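Local coordinates for protein Phl p 3 allergen (Phleum pratense, PDB 3FT1) that is a secreted grass pollen allergen recognised by IgE and related to the C-terminal domain of beta-expansins, at residues A[34-39]-A[64-69]. Residues are numbered along the deposited sequence; the frame is centred on the assembly and turned at random.
Sequences ELRQHG and PFNFRF
Leu35 packs against Phe65 and Phe67 on the buried face of two antiparallel neighbouring strands, 30-36 and 65-71. Leu35 CD1 lies 3.5 Å from Phe65 CB and sits over one face of the Phe67 ring, 4.0 Å from Phe67 CE1. Leu35 CG stands anti to its own backbone nitrogen (chi1 161°); with chi2 at 77°, CD1 turns toward Phe65. Leu17, Leu19 and Ile83 also touch these phenylalanines, and the Phe6 ring meets that of Phe67.

The other face is polar, and Glu34, Arg36 and Arg68 on it are partly exposed, while Asn66 is buried. Arg68 grips the Glu34 carboxylate side-on in a salt bridge. Arg68 NE reaches Glu34 OE1 at 2.7 Å, nearly straight, and Arg68 NH2 reaches Glu34 OE2 at 3.2 Å. The two planes are 32° apart. A water links Glu34 OE1 to Arg68 O, and Trp43 adds a cation-pi contact to Arg68.

Next along, the Arg36 guanidinium lies nearly parallel to the Asn66 amide. Asn66 ND2 lies over its rim, 3.0 Å from Arg36 NH2; these are two donors and do not bond. Asn66 ND2 instead bonds weakly to Arg36 O. Arg36 NH1 bonds to Ser40 O, and Asn66 OD1 to Glu81 N. Past Arg36 the contact loosens: His38 lies alongside Pro64, and a water joins His38 ND1, Pro64 O and Asn66 ND2.

One apolar and one polar face are characteristic of strands in a beta-sandwich, here the immunoglobulin-like fold of the expansin C-terminal domain.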
ATOM      1  N   GLU A  34       2.245  -4.186  -4.100  1.00 12.55           N
ATOM      2  CA  GLU A  34       1.546  -3.847  -5.333  1.00  9.47           C
ATOM      3  C   GLU A  34       0.195  -3.245  -5.026  1.00 14.82           C
ATOM      4  O   GLU A  34      -0.417  -3.560  -4.014  1.00 14.27           O
ATOM      5  CB  GLU A  34       1.343  -5.090  -6.203  1.00 11.96           C
ATOM      6  CG  GLU A  34       2.620  -5.745  -6.628  1.00 11.35           C
ATOM      7  CD  GLU A  34       2.445  -7.231  -6.828  1.00 18.73           C
ATOM      8  OE1 GLU A  34       2.052  -7.908  -5.855  1.00 20.68           O
ATOM      9  OE2 GLU A  34       2.702  -7.713  -7.947  1.00 24.32           O
ATOM     10  N   LEU A  35      -0.260  -2.379  -5.924  1.00 13.64           N
ATOM     11  CA  LEU A  35      -1.567  -1.760  -5.818  1.00 12.45           C
ATOM     12  C   LEU A  35      -2.531  -2.367  -6.833  1.00 10.21           C
ATOM     13  O   LEU A  35      -2.159  -2.617  -7.970  1.00 15.19           O
ATOM     14  CB  LEU A  35      -1.439  -0.257  -6.097  1.00 14.53           C
ATOM     15  CG  LEU A  35      -2.755   0.432  -6.456  1.00 15.76           C
ATOM     16  CD1 LEU A  35      -3.549   0.647  -5.186  1.00 22.61           C
ATOM     17  CD2 LEU A  35      -2.503   1.740  -7.170  1.00 16.78           C
ATOM     18  N   ARG A  36      -3.766  -2.609  -6.417  1.00 12.25           N
ATOM     19  CA  ARG A  36      -4.827  -2.893  -7.375  1.00 11.40           C
ATOM     20  C   ARG A  36      -5.899  -1.820  -7.229  1.00 15.03           C
ATOM     21  O   ARG A  36      -6.507  -1.665  -6.165  1.00 11.72           O
ATOM     22  CB  ARG A  36      -5.421  -4.291  -7.167  1.00 13.08           C
ATOM     23  CG  ARG A  36      -6.427  -4.697  -8.245  1.00 14.74           C
ATOM     24  CD  ARG A  36      -6.970  -6.097  -8.041  1.00 18.99           C
ATOM     25  NE  ARG A  36      -7.819  -6.204  -6.857  1.00 21.65           N
ATOM     26  CZ  ARG A  36      -9.051  -5.713  -6.773  1.00 25.11           C
ATOM     27  NH1 ARG A  36      -9.588  -5.065  -7.797  1.00 24.52           N
ATOM     28  NH2 ARG A  36      -9.751  -5.863  -5.659  1.00 27.02           N
ATOM     29  N   GLN A  37      -6.109  -1.049  -8.291  1.00 14.38           N
ATOM     30  CA  GLN A  37      -7.136  -0.021  -8.255  1.00 14.14           C
ATOM     31  C   GLN A  37      -8.514  -0.662  -8.241  1.00 15.05           C
ATOM     32  O   GLN A  37      -8.693  -1.788  -8.692  1.00 15.99           O
ATOM     33  CB  GLN A  37      -7.002   0.925  -9.450  1.00 10.84           C
ATOM     34  CG  GLN A  37      -5.637   1.554  -9.585  1.00 15.21           C
ATOM     35  CD  GLN A  37      -5.596   2.549 -10.717  1.00 20.79           C
ATOM     36  OE1 GLN A  37      -6.501   3.366 -10.860  1.00 18.07           O
ATOM     37  NE2 GLN A  37      -4.554   2.481 -11.537  1.00 20.42           N
ATOM     38  N   HIS A  38      -9.491   0.052  -7.698  1.00 12.60           N
ATOM     39  CA  HIS A  38     -10.859  -0.428  -7.704  1.00 13.20           C
ATOM     40  C   HIS A  38     -11.330  -0.612  -9.145  1.00 20.39           C
ATOM     41  O   HIS A  38     -11.132   0.265  -9.983  1.00 22.42           O
ATOM     42  CB  HIS A  38     -11.776   0.564  -6.985  1.00 19.79           C
ATOM     43  CG  HIS A  38     -13.212   0.149  -6.963  1.00 21.34           C
ATOM     44  ND1 HIS A  38     -13.716  -0.742  -6.036  1.00 26.19           N
ATOM     45  CD2 HIS A  38     -14.253   0.496  -7.754  1.00 20.44           C
ATOM     46  CE1 HIS A  38     -15.004  -0.920  -6.258  1.00 28.35           C
ATOM     47  NE2 HIS A  38     -15.358  -0.181  -7.295  1.00 29.06           N
ATOM     48  N   GLY A  39     -11.946  -1.755  -9.426  1.00 21.09           N
ATOM     49  CA  GLY A  39     -12.481  -2.021 -10.749  1.00 24.35           C
ATOM     50  C   GLY A  39     -11.399  -2.393 -11.741  1.00 26.54           C
ATOM     51  O   GLY A  39     -11.638  -2.464 -12.945  1.00 24.59           O
ATOM     52  N   PRO A  64     -11.662   2.628  -3.837  1.00 13.08           N
ATOM     53  CA  PRO A  64     -10.650   2.423  -2.792  1.00 13.00           C
ATOM     54  C   PRO A  64      -9.535   1.476  -3.233  1.00 13.76           C
ATOM     55  O   PRO A  64      -9.731   0.625  -4.098  1.00 17.59           O
ATOM     56  CB  PRO A  64     -11.447   1.822  -1.633  1.00 18.00           C
ATOM     57  CG  PRO A  64     -12.700   1.303  -2.235  1.00 25.75           C
ATOM     58  CD  PRO A  64     -12.990   2.131  -3.442  1.00 14.75           C
ATOM     59  N   PHE A  65      -8.366   1.624  -2.628  1.00 13.42           N
ATOM     60  CA  PHE A  65      -7.180   0.927  -3.104  1.00 13.00           C
ATOM     61  C   PHE A  65      -6.893  -0.355  -2.329  1.00 12.59           C
ATOM     62  O   PHE A  65      -6.993  -0.384  -1.112  1.00 10.12           O
ATOM     63  CB  PHE A  65      -5.981   1.873  -3.040  1.00 11.73           C
ATOM     64  CG  PHE A  65      -6.190   3.154  -3.803  1.00 12.34           C
ATOM     65  CD1 PHE A  65      -6.270   3.142  -5.182  1.00 14.89           C
ATOM     66  CD2 PHE A  65      -6.325   4.363  -3.139  1.00 13.37           C
ATOM     67  CE1 PHE A  65      -6.473   4.314  -5.891  1.00 13.75           C
ATOM     68  CE2 PHE A  65      -6.531   5.543  -3.843  1.00 14.15           C
ATOM     69  CZ  PHE A  65      -6.601   5.513  -5.221  1.00 14.87           C
ATOM     70  N   ASN A  66      -6.530  -1.404  -3.061  1.00 14.59           N
ATOM     71  CA  ASN A  66      -6.115  -2.679  -2.480  1.00 11.82           C
ATOM     72  C   ASN A  66      -4.611  -2.843  -2.615  1.00 10.35           C
ATOM     73  O   ASN A  66      -4.016  -2.358  -3.578  1.00 11.47           O
ATOM     74  CB  ASN A  66      -6.830  -3.824  -3.201  1.00 12.93           C
ATOM     75  CG  ASN A  66      -8.296  -3.534  -3.409  1.00 17.92           C
ATOM     76  OD1 ASN A  66      -9.079  -3.551  -2.460  1.00 17.20           O
ATOM     77  ND2 ASN A  66      -8.673  -3.232  -4.650  1.00 26.28           N
ATOM     78  N   PHE A  67      -3.992  -3.509  -1.648  1.00 12.98           N
ATOM     79  CA  PHE A  67      -2.542  -3.681  -1.641  1.00  9.73           C
ATOM     80  C   PHE A  67      -2.167  -5.140  -1.409  1.00 11.56           C
ATOM     81  O   PHE A  67      -2.701  -5.787  -0.511  1.00 15.40           O
ATOM     82  CB  PHE A  67      -1.901  -2.796  -0.564  1.00 11.61           C
ATOM     83  CG  PHE A  67      -2.062  -1.325  -0.831  1.00 12.20           C
ATOM     84  CD1 PHE A  67      -1.125  -0.644  -1.587  1.00 13.69           C
ATOM     85  CD2 PHE A  67      -3.178  -0.642  -0.374  1.00 15.97           C
ATOM     86  CE1 PHE A  67      -1.283   0.708  -1.871  1.00 15.15           C
ATOM     87  CE2 PHE A  67      -3.345   0.710  -0.647  1.00 16.39           C
ATOM     88  CZ  PHE A  67      -2.395   1.385  -1.393  1.00 15.10           C
ATOM     89  N   ARG A  68      -1.264  -5.648  -2.237  1.00  8.73           N
ATOM     90  CA  ARG A  68      -0.737  -7.000  -2.055  1.00  7.79           C
ATOM     91  C   ARG A  68       0.696  -6.894  -1.591  1.00 13.16           C
ATOM     92  O   ARG A  68       1.514  -6.213  -2.227  1.00 11.66           O
ATOM     93  CB  ARG A  68      -0.794  -7.803  -3.351  1.00 12.17           C
ATOM     94  CG  ARG A  68      -0.187  -9.195  -3.216  1.00 12.23           C
ATOM     95  CD  ARG A  68      -0.618 -10.100  -4.349  1.00 14.32           C
ATOM     96  NE  ARG A  68       0.026  -9.736  -5.606  1.00 13.32           N
ATOM     97  CZ  ARG A  68      -0.214 -10.344  -6.765  1.00 17.92           C
ATOM     98  NH1 ARG A  68      -1.088 -11.342  -6.826  1.00 14.39           N
ATOM     99  NH2 ARG A  68       0.420  -9.955  -7.860  1.00 15.89           N
ATOM    100  N   PHE A  69       0.989  -7.560  -0.477  1.00 11.48           N
ATOM    101  CA  PHE A  69       2.333  -7.622   0.081  1.00 14.89           C
ATOM    102  C   PHE A  69       2.951  -8.998  -0.129  1.00  7.65           C
ATOM    103  O   PHE A  69       2.276 -10.014   0.020  1.00 15.69           O
ATOM    104  CB  PHE A  69       2.299  -7.359   1.588  1.00 12.48           C
ATOM    105  CG  PHE A  69       1.866  -5.962   1.958  1.00 15.85           C
ATOM    106  CD1 PHE A  69       2.776  -4.924   1.962  1.00 31.51           C
ATOM    107  CD2 PHE A  69       0.556  -5.694   2.305  1.00 44.23           C
ATOM    108  CE1 PHE A  69       2.392  -3.645   2.304  1.00 30.21           C
ATOM    109  CE2 PHE A  69       0.165  -4.411   2.648  1.00 37.04           C
ATOM    110  CZ  PHE A  69       1.090  -3.388   2.643  1.00 14.97           C
TER
HETATM  111  O   HOH W   1       3.443  -7.904  -3.683  1.00 17.54           O
HETATM  112  O   HOH W   2     -11.445  -1.715  -4.427  1.00 28.43           O